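Local coordinates for DisA protein (Sorangium cellulosum, PDB 6CCA), which probably transfers methyl groups to carbon, as a gem-dimethylating methyltransferase of the trans-acyltransferase polyketide assembly line that makes disorazol, at residues P368-S371 with S372-K376; D186-G189 with P190-K193; P43-S46 with A47-L51; E62-S65 with E66-L70. All coordinates share one frame; numbering follows the deposited sequence.

Contact 1. Residues P368-S371 with S372-K376; sequences PLLS and SPMWK
Ser371 caps the first turn of helix 372-381, and its hydroxyl does the capping. Ser371 OG accepts from Met374 N at 3.2 Å, with an N-H...O angle of 164°. A chi1 of 66° sets OG between the backbone N and the carbonyl carbon, so that it turns back over the open end of the helix. Ser371 O starts the regular helical bonding and takes Trp375 N at 2.9 Å. The return bond of this capping box is weak: Ser371 N points at Met374 SD over 3.6 Å. Met374 SD also lies 3.4 Å from Ser371 OG.

Apolar contact comes from Leu370. Leu370 CB sits over one face of the Trp375 indole, 3.6 Å from the centroid of the five-membered ring, a CH-pi contact. Leu370 CB also meets Met374 CB at 4.0 Å, and the two side chains cross at about a right angle. Leu315 of helix 315-325 touches both Leu370 and Trp375.

One water joins the loop to the ring. It lies in the indole plane at the edge and accepts from Trp375 NE1 and from Leu370 N, each at 3.0 Å. Both buried N-H groups are thus satisfied.

The chemistry is that of a helix start in which a hydroxyl, and more weakly a thioether, accept from backbone N-H groups, while the shared water and Leu370 CB together help fix the rotation of the indole.

Contact 2. Residues D186-G189 with P190-K193; sequences DLMG and PLYK
Asp186 meets Pro190 through its backbone: Asp186 O lies 3.4 Å from Pro190 CG. The proline ring thus packs on the turn that precedes helix 189-192. Leu187 adds a looser contact of the same kind. Its carbonyl oxygen faces Pro190 CD and, farther off, Leu191 CD1.

Met188 carries most of the contact. Met188 O accepts from Leu191 N at 3.0 Å. The donor stands above the carbonyl plane, 58° out of it, and the N-H...O angle is 143°. The same oxygen takes a weak bond from Tyr192 N and lies over one face of the Tyr192 ring, 3.3 Å above its plane. Met188 CB is 3.7 Å from Tyr192 OH. The chain folds back at chi2 (-52°), and Met188 SD is 4.0 Å from Leu191 CD2. The tyrosine therefore lies across the base of the methionine, while leucine touches its sulfur.

Gly189 O receives two weak bonds, from Tyr192 N and Lys193 N. A water also donates to Gly189 O, at 3.1 Å. That water accepts from Lys193 NZ at 3.2 Å and lies in the plane of the tyrosine ring, at its edge. Lys193 NZ has a further bond to Gly237 O.

This single short helical turn is set between longer helices. Leu187, Met188 and Leu191 pack on helix 152-163. Lys193 touches Asp199 and Asn202 of helix 196-216, and Tyr192 reaches Thr238, just before helix 239-246.

Contact 3. Residues P43-S46 with A47-L51; sequences PGLS and AVREL
Ala47 packs its methyl group on the proline that precedes the helix, with Ala47 CB 4.1 Å from Pro43 CB. Val48 comes next and meets the same proline. Val48 CG2 lies 4.1 Å from Pro43 CB and closer still, 3.3 Å, to Gly44 O. Val48 N donates to Gly44 O at 3.1 Å, which closes the first full turn of helix 45-52.

Arg49 makes the main side-chain contact. Its chain runs extended from CG to NE and crosses the end of Leu45 at a slant. Leu45 CD1 is 3.8 Å from Arg49 NE, and Leu45 CD2 lies over one face of the guanidinium, toward its rim. With chi1 at -180°, Leu45 CG is anti to the backbone N, and both methyl groups reach the arginine. They cover part of one face of the cation, while Arg49 NH2 forms a salt bridge with Asp394. Arg49 N also binds Leu45 O, at 2.8 Å.

Glu50 N donates to Ser46 O at 3.0 Å and continues the bonding.

The arrangement is that of an alpha-helix N-terminus with Gly44 at the N-cap. Pro43 on its inner side touches Leu204 of helix 196-216, and an i to i+4 leucine-arginine pair lies on the surface.

Contact 4. Residues E62-S65 with E66-L70; sequences ERFS and EDLLL
Arg63 and Glu66 meet as a salt bridge whose details are doubtful. The model sets Arg63 NH1 and Glu66 OE2 too close together, so the positions of both atoms are less sure. The two side chains lie side by side and point the same way; as modelled, the planes of guanidinium and carboxylate are 67° apart. Glu62 OE1 joins the network by a long bridge to Arg63 NH2, at 3.7 Å. His342 bonds to both glutamates through different atoms: its backbone N to Glu62 OE2 and, weakly and less surely, its NE2 to Glu66 OE2.

On another side of the helix, Phe64 CE2 touches Leu68 CD2, one turn on, at 4.0 Å, and the two side chains cross. With chi1 at 171°, the phenyl group of Phe64 swings toward the next turn. Regular bonds run beneath, among them Leu68 N to Phe64 O at 2.8 Å and Leu69 N to Ser65 O at 3.0 Å.

Helix 55-75 has neighbours on several sides here. Phe64 packs on helix 135-146, and Leu68 on helix 152-163. Leu69 and Glu66 face helix 102-114. Asp67 OD1 bonds to Tyr117, and the charged network meets the loop holding Val341.

The four contacts are separate local pieces of one chain, and none touches another. Contacts 3 and 4 lie on consecutive helices, 45-52 and 55-75, yet their centres are 29 Å apart. Contacts 2 and 4 share a neighbour: both pack on helix 152-163, with centres 21 Å apart. Contacts 2 and 3 both reach helix 196-216. Contact 1 packs against strand 330-337 of the mixed sheet, on the opposite side of the chain's centre from contact 2; the two centres are 24 Å apart. Contact 2 touches Gly237 and Thr238 in the methyltransferase domain, in the glycine-rich loop after strand 226-231 that in this family usually binds S-adenosylmethionine.

Contact 1. Residues P368-S371 with S372-K376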
loop_
_atom_site.group_PDB
_atom_site.type_symbol
_atom_site.label_atom_id
_atom_site.label_comp_id
_atom_site.label_asym_id
_atom_site.label_seq_id
_atom_site.Cartn_x
_atom_site.Cartn_y
_atom_site.Cartn_z
ATOM N N PRO A 368 -5.891 -3.367 6.617
ATOM C CA PRO A 368 -4.855 -4.374 6.596
ATOM C C PRO A 368 -3.490 -3.806 6.909
ATOM O O PRO A 368 -2.507 -4.536 6.776
ATOM C CB PRO A 368 -4.911 -4.870 5.172
ATOM C CG PRO A 368 -5.201 -3.602 4.410
ATOM C CD PRO A 368 -6.144 -2.791 5.275
ATOM N N LEU A 369 -3.415 -2.552 7.320
ATOM C CA LEU A 369 -2.123 -1.831 7.362
ATOM C C LEU A 369 -1.444 -1.860 8.701
ATOM O O LEU A 369 -2.132 -2.019 9.742
ATOM C CB LEU A 369 -2.356 -0.356 6.992
ATOM C CG LEU A 369 -2.948 -0.056 5.614
ATOM C CD1 LEU A 369 -3.147 1.471 5.418
ATOM C CD2 LEU A 369 -2.135 -0.643 4.480
ATOM N N LEU A 370 -0.128 -1.628 8.699
ATOM C CA LEU A 370 0.639 -1.478 9.891
ATOM C C LEU A 370 1.386 -0.198 9.910
ATOM O O LEU A 370 1.859 0.273 8.870
ATOM C CB LEU A 370 1.646 -2.642 10.082
ATOM C CG LEU A 370 1.112 -3.985 10.599
ATOM C CD1 LEU A 370 0.270 -4.727 9.627
ATOM C CD2 LEU A 370 2.340 -4.847 10.876
ATOM N N SER A 371 1.533 0.420 11.082
ATOM C CA SER A 371 2.373 1.582 11.194
ATOM C C SER A 371 3.879 1.187 11.140
ATOM O O SER A 371 4.174 0.038 11.218
ATOM C CB SER A 371 2.188 2.293 12.549
ATOM O OG SER A 371 2.635 1.466 13.601
ATOM N N SER A 372 4.796 2.152 11.049
ATOM C CA SER A 372 6.204 1.781 10.997
ATOM C C SER A 372 6.612 1.026 12.273
ATOM O O SER A 372 7.324 0.010 12.160
ATOM C CB SER A 372 7.192 2.939 10.718
ATOM O OG SER A 372 7.119 3.285 9.326
ATOM N N PRO A 373 6.231 1.555 13.464
ATOM C CA PRO A 373 6.621 0.807 14.693
ATOM C C PRO A 373 6.031 -0.578 14.729
ATOM O O PRO A 373 6.736 -1.538 15.074
ATOM C CB PRO A 373 6.128 1.705 15.869
ATOM C CG PRO A 373 6.043 3.107 15.288
ATOM C CD PRO A 373 5.727 2.927 13.766
ATOM N N MET A 374 4.804 -0.738 14.286
ATOM C CA MET A 374 4.200 -2.072 14.196
ATOM C C MET A 374 4.915 -3.027 13.214
ATOM O O MET A 374 5.139 -4.192 13.529
ATOM C CB MET A 374 2.713 -2.023 13.842
ATOM C CG MET A 374 1.811 -1.382 14.934
ATOM S SD MET A 374 0.212 -0.849 14.237
ATOM C CE MET A 374 -0.647 -2.357 14.095
ATOM N N TRP A 375 5.308 -2.527 12.060
ATOM C CA TRP A 375 6.088 -3.348 11.116
ATOM C C TRP A 375 7.452 -3.730 11.712
ATOM O O TRP A 375 7.869 -4.893 11.590
ATOM C CB TRP A 375 6.361 -2.563 9.826
ATOM C CG TRP A 375 5.297 -2.678 8.774
ATOM C CD1 TRP A 375 4.534 -1.642 8.338
ATOM C CD2 TRP A 375 4.906 -3.823 7.966
ATOM N NE1 TRP A 375 3.712 -2.052 7.318
ATOM C CE2 TRP A 375 3.869 -3.389 7.118
ATOM C CE3 TRP A 375 5.289 -5.174 7.915
ATOM C CZ2 TRP A 375 3.253 -4.203 6.220
ATOM C CZ3 TRP A 375 4.624 -6.009 7.052
ATOM C CH2 TRP A 375 3.621 -5.500 6.195
ATOM N N LYS A 376 8.072 -2.791 12.413
ATOM C CA LYS A 376 9.380 -3.044 13.052
ATOM C C LYS A 376 9.241 -4.181 14.037
ATOM O O LYS A 376 9.987 -5.223 13.955
ATOM C CB LYS A 376 10.011 -1.749 13.602
ATOM C CG LYS A 376 11.401 -1.935 14.197
ATOM C CD LYS A 376 12.005 -0.667 14.726
ATOM C CE LYS A 376 13.466 -0.899 15.136
ATOM N NZ LYS A 376 13.503 -1.737 16.305
HETATM O O HOH W 1 1.147 -1.165 6.078
#

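Contact 2. Residues D186-G189 with P190-K193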
loop_
_atom_site.group_PDB
_atom_site.type_symbol
_atom_site.label_atom_id
_atom_site.label_comp_id
_atom_site.label_asym_id
_atom_site.label_seq_id
_atom_site.Cartn_x
_atom_site.Cartn_y
_atom_site.Cartn_z
ATOM N N ASP A 186 -6.179 5.233 -16.058
ATOM C CA ASP A 186 -6.336 6.677 -16.078
ATOM C C ASP A 186 -6.377 7.318 -14.676
ATOM O O ASP A 186 -5.971 8.495 -14.490
ATOM C CB ASP A 186 -7.632 7.029 -16.835
ATOM C CG ASP A 186 -7.568 6.629 -18.320
ATOM O OD1 ASP A 186 -6.569 5.987 -18.745
ATOM O OD2 ASP A 186 -8.530 6.978 -19.020
ATOM N N LEU A 187 -6.980 6.599 -13.751
ATOM C CA LEU A 187 -7.104 7.115 -12.356
ATOM C C LEU A 187 -6.053 6.554 -11.424
ATOM O O LEU A 187 -5.581 7.275 -10.524
ATOM C CB LEU A 187 -8.465 6.743 -11.744
ATOM C CG LEU A 187 -9.665 7.470 -12.320
ATOM C CD1 LEU A 187 -10.936 6.953 -11.628
ATOM C CD2 LEU A 187 -9.560 8.968 -12.105
ATOM N N MET A 188 -5.761 5.252 -11.541
ATOM C CA MET A 188 -4.786 4.619 -10.610
ATOM C C MET A 188 -3.341 4.925 -10.958
ATOM O O MET A 188 -2.486 5.087 -10.082
ATOM C CB MET A 188 -5.009 3.115 -10.473
ATOM C CG MET A 188 -6.243 2.717 -9.663
ATOM S SD MET A 188 -6.433 3.461 -7.998
ATOM C CE MET A 188 -7.092 2.021 -7.156
ATOM N N GLY A 189 -3.068 5.066 -12.239
ATOM C CA GLY A 189 -1.711 5.225 -12.727
ATOM C C GLY A 189 -1.093 6.446 -12.078
ATOM O O GLY A 189 -0.026 6.337 -11.461
ATOM N N PRO A 190 -1.776 7.595 -12.180
ATOM C CA PRO A 190 -1.220 8.815 -11.603
ATOM C C PRO A 190 -1.045 8.803 -10.073
ATOM O O PRO A 190 -0.421 9.755 -9.535
ATOM C CB PRO A 190 -2.216 9.903 -12.030
ATOM C CG PRO A 190 -2.929 9.323 -13.238
ATOM C CD PRO A 190 -2.969 7.866 -13.018
ATOM N N LEU A 191 -1.608 7.827 -9.400
ATOM C CA LEU A 191 -1.487 7.691 -7.963
ATOM C C LEU A 191 -0.165 7.056 -7.589
ATOM O O LEU A 191 0.459 7.432 -6.651
ATOM C CB LEU A 191 -2.571 6.803 -7.426
ATOM C CG LEU A 191 -3.479 7.289 -6.338
ATOM C CD1 LEU A 191 -4.327 8.388 -6.862
ATOM C CD2 LEU A 191 -4.361 6.138 -5.918
ATOM N N TYR A 192 0.175 6.030 -8.332
ATOM C CA TYR A 192 1.325 5.232 -7.982
ATOM C C TYR A 192 2.665 5.861 -8.377
ATOM O O TYR A 192 3.667 5.498 -7.855
ATOM C CB TYR A 192 1.315 3.904 -8.692
ATOM C CG TYR A 192 0.110 3.049 -8.683
ATOM C CD1 TYR A 192 -0.453 2.644 -7.524
ATOM C CD2 TYR A 192 -0.387 2.560 -9.852
ATOM C CE1 TYR A 192 -1.541 1.804 -7.513
ATOM C CE2 TYR A 192 -1.458 1.719 -9.863
ATOM C CZ TYR A 192 -2.045 1.337 -8.686
ATOM O OH TYR A 192 -3.121 0.474 -8.689
ATOM N N LYS A 193 2.635 6.744 -9.364
ATOM C CA LYS A 193 3.798 7.448 -9.800
ATOM C C LYS A 193 3.451 8.776 -10.461
ATOM O O LYS A 193 2.401 8.930 -10.914
ATOM C CB LYS A 193 4.616 6.579 -10.750
ATOM C CG LYS A 193 4.028 6.458 -12.122
ATOM C CD LYS A 193 5.034 6.000 -13.144
ATOM C CE LYS A 193 4.343 5.615 -14.438
ATOM N NZ LYS A 193 3.830 4.236 -14.385
HETATM O O HOH W 2 1.461 3.741 -12.284
#

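Contact 3. Residues P43-S46 with A47-L51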
loop_
_atom_site.group_PDB
_atom_site.type_symbol
_atom_site.label_atom_id
_atom_site.label_comp_id
_atom_site.label_asym_id
_atom_site.label_seq_id
_atom_site.Cartn_x
_atom_site.Cartn_y
_atom_site.Cartn_z
ATOM N N PRO A 43 17.139 9.050 3.537
ATOM C CA PRO A 43 17.150 10.383 2.970
ATOM C C PRO A 43 17.731 11.417 3.972
ATOM O O PRO A 43 17.452 11.349 5.167
ATOM C CB PRO A 43 15.674 10.681 2.714
ATOM C CG PRO A 43 14.901 9.647 3.346
ATOM C CD PRO A 43 15.800 8.466 3.589
ATOM N N GLY A 44 18.432 12.394 3.436
ATOM C CA GLY A 44 18.903 13.509 4.242
ATOM C C GLY A 44 17.836 14.552 4.574
ATOM O O GLY A 44 16.695 14.497 4.098
ATOM N N LEU A 45 18.239 15.572 5.340
ATOM C CA LEU A 45 17.281 16.517 5.870
ATOM C C LEU A 45 16.589 17.270 4.784
ATOM O O LEU A 45 15.390 17.520 4.882
ATOM C CB LEU A 45 17.956 17.475 6.894
ATOM C CG LEU A 45 17.089 18.563 7.579
ATOM C CD1 LEU A 45 15.816 18.029 8.192
ATOM C CD2 LEU A 45 17.907 19.302 8.669
ATOM N N SER A 46 17.293 17.625 3.730
ATOM C CA SER A 46 16.719 18.458 2.715
ATOM C C SER A 46 15.616 17.693 2.003
ATOM O O SER A 46 14.565 18.266 1.728
ATOM C CB SER A 46 17.732 18.909 1.677
ATOM O OG SER A 46 18.729 19.675 2.370
ATOM N N ALA A 47 15.851 16.423 1.730
ATOM C CA ALA A 47 14.801 15.605 1.072
ATOM C C ALA A 47 13.592 15.405 1.962
ATOM O O ALA A 47 12.468 15.342 1.470
ATOM C CB ALA A 47 15.361 14.245 0.657
ATOM N N VAL A 48 13.835 15.248 3.259
ATOM C CA VAL A 48 12.807 14.994 4.202
ATOM C C VAL A 48 11.980 16.277 4.313
ATOM O O VAL A 48 10.760 16.235 4.342
ATOM C CB VAL A 48 13.350 14.585 5.587
ATOM C CG1 VAL A 48 12.252 14.638 6.639
ATOM C CG2 VAL A 48 13.993 13.158 5.556
ATOM N N ARG A 49 12.671 17.425 4.418
ATOM C CA ARG A 49 11.952 18.717 4.478
ATOM C C ARG A 49 11.077 18.942 3.274
ATOM O O ARG A 49 9.939 19.416 3.413
ATOM C CB ARG A 49 12.885 19.923 4.610
ATOM C CG ARG A 49 13.304 20.083 6.032
ATOM C CD ARG A 49 13.885 21.478 6.363
ATOM N NE ARG A 49 14.159 21.392 7.788
ATOM C CZ ARG A 49 15.101 22.066 8.470
ATOM N NH1 ARG A 49 15.894 22.973 7.898
ATOM N NH2 ARG A 49 15.221 21.820 9.774
ATOM N N GLU A 50 11.616 18.662 2.121
ATOM C CA GLU A 50 10.886 18.762 0.861
ATOM C C GLU A 50 9.604 17.880 0.867
ATOM O O GLU A 50 8.552 18.359 0.442
ATOM C CB GLU A 50 11.760 18.438 -0.312
ATOM C CG GLU A 50 11.078 18.368 -1.669
ATOM C CD GLU A 50 10.590 19.739 -2.188
ATOM O OE1 GLU A 50 11.117 20.744 -1.655
ATOM O OE2 GLU A 50 9.701 19.799 -3.096
ATOM N N LEU A 51 9.723 16.633 1.303
ATOM C CA LEU A 51 8.520 15.772 1.426
ATOM C C LEU A 51 7.515 16.386 2.407
ATOM O O LEU A 51 6.307 16.408 2.137
ATOM C CB LEU A 51 8.920 14.365 1.901
ATOM C CG LEU A 51 7.765 13.429 2.262
ATOM C CD1 LEU A 51 7.042 13.080 0.949
ATOM C CD2 LEU A 51 8.334 12.212 2.990
#

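Contact 4. Residues E62-S65 with E66-L70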
loop_
_atom_site.group_PDB
_atom_site.type_symbol
_atom_site.label_atom_id
_atom_site.label_comp_id
_atom_site.label_asym_id
_atom_site.label_seq_id
_atom_site.Cartn_x
_atom_site.Cartn_y
_atom_site.Cartn_z
ATOM N N GLU A 62 -7.484 14.810 4.067
ATOM C CA GLU A 62 -8.165 14.039 5.092
ATOM C C GLU A 62 -9.508 14.662 5.494
ATOM O O GLU A 62 -10.489 13.996 5.615
ATOM C CB GLU A 62 -7.302 13.887 6.345
ATOM C CG GLU A 62 -6.380 12.710 6.312
ATOM C CD GLU A 62 -7.018 11.446 6.904
ATOM O OE1 GLU A 62 -7.076 11.239 8.126
ATOM O OE2 GLU A 62 -7.469 10.709 6.131
ATOM N N ARG A 63 -9.496 15.956 5.726
ATOM C CA ARG A 63 -10.692 16.669 6.105
ATOM C C ARG A 63 -11.727 16.622 4.968
ATOM O O ARG A 63 -12.845 16.370 5.191
ATOM C CB ARG A 63 -10.379 18.101 6.509
ATOM C CG ARG A 63 -9.580 18.270 7.802
ATOM C CD ARG A 63 -9.887 17.259 8.919
ATOM N NE ARG A 63 -8.705 16.424 9.130
ATOM C CZ ARG A 63 -8.668 15.184 9.596
ATOM N NH1 ARG A 63 -9.718 14.534 10.003
ATOM N NH2 ARG A 63 -7.508 14.589 9.622
ATOM N N PHE A 64 -11.283 16.849 3.764
ATOM C CA PHE A 64 -12.132 16.715 2.607
ATOM C C PHE A 64 -12.809 15.336 2.540
ATOM O O PHE A 64 -13.965 15.237 2.261
ATOM C CB PHE A 64 -11.319 17.023 1.366
ATOM C CG PHE A 64 -12.015 16.730 0.071
ATOM C CD1 PHE A 64 -13.046 17.515 -0.366
ATOM C CD2 PHE A 64 -11.593 15.710 -0.728
ATOM C CE1 PHE A 64 -13.668 17.259 -1.539
ATOM C CE2 PHE A 64 -12.209 15.453 -1.926
ATOM C CZ PHE A 64 -13.245 16.244 -2.332
ATOM N N SER A 65 -12.046 14.286 2.810
ATOM C CA SER A 65 -12.605 12.949 2.767
ATOM C C SER A 65 -13.770 12.816 3.752
ATOM O O SER A 65 -14.754 12.182 3.457
ATOM C CB SER A 65 -11.509 11.909 3.063
ATOM O OG SER A 65 -10.481 11.969 2.080
ATOM N N GLU A 66 -13.638 13.404 4.934
ATOM C CA GLU A 66 -14.698 13.388 5.924
ATOM C C GLU A 66 -15.990 14.042 5.404
ATOM O O GLU A 66 -17.073 13.476 5.539
ATOM C CB GLU A 66 -14.223 14.142 7.170
ATOM C CG GLU A 66 -13.144 13.394 7.908
ATOM C CD GLU A 66 -12.455 14.236 8.971
ATOM O OE1 GLU A 66 -12.627 15.458 9.038
ATOM O OE2 GLU A 66 -11.751 13.610 9.750
ATOM N N ASP A 67 -15.830 15.250 4.859
ATOM C CA ASP A 67 -16.922 16.011 4.300
ATOM C C ASP A 67 -17.594 15.345 3.095
ATOM O O ASP A 67 -18.800 15.262 2.985
ATOM C CB ASP A 67 -16.406 17.357 3.910
ATOM C CG ASP A 67 -15.930 18.196 5.149
ATOM O OD1 ASP A 67 -16.093 17.770 6.321
ATOM O OD2 ASP A 67 -15.263 19.186 4.911
ATOM N N LEU A 68 -16.761 14.773 2.226
ATOM C CA LEU A 68 -17.220 14.013 1.069
ATOM C C LEU A 68 -18.052 12.837 1.521
ATOM O O LEU A 68 -19.065 12.518 0.894
ATOM C CB LEU A 68 -15.955 13.527 0.276
ATOM C CG LEU A 68 -16.236 12.986 -1.135
ATOM C CD1 LEU A 68 -16.927 13.978 -2.095
ATOM C CD2 LEU A 68 -14.888 12.467 -1.672
ATOM N N LEU A 69 -17.571 12.131 2.556
ATOM C CA LEU A 69 -18.293 11.021 3.089
ATOM C C LEU A 69 -19.678 11.449 3.619
ATOM O O LEU A 69 -20.667 10.776 3.364
ATOM C CB LEU A 69 -17.472 10.331 4.180
ATOM C CG LEU A 69 -18.158 9.165 4.843
ATOM C CD1 LEU A 69 -18.598 8.085 3.889
ATOM C CD2 LEU A 69 -17.239 8.560 5.921
ATOM N N LEU A 70 -19.740 12.525 4.359
ATOM C CA LEU A 70 -21.055 13.006 4.805
ATOM C C LEU A 70 -21.981 13.235 3.585
ATOM O O LEU A 70 -23.168 12.798 3.575
ATOM C CB LEU A 70 -20.933 14.257 5.601
ATOM C CG LEU A 70 -22.260 14.846 6.146
ATOM C CD1 LEU A 70 -23.113 13.859 6.930
ATOM C CD2 LEU A 70 -21.977 16.112 6.993
#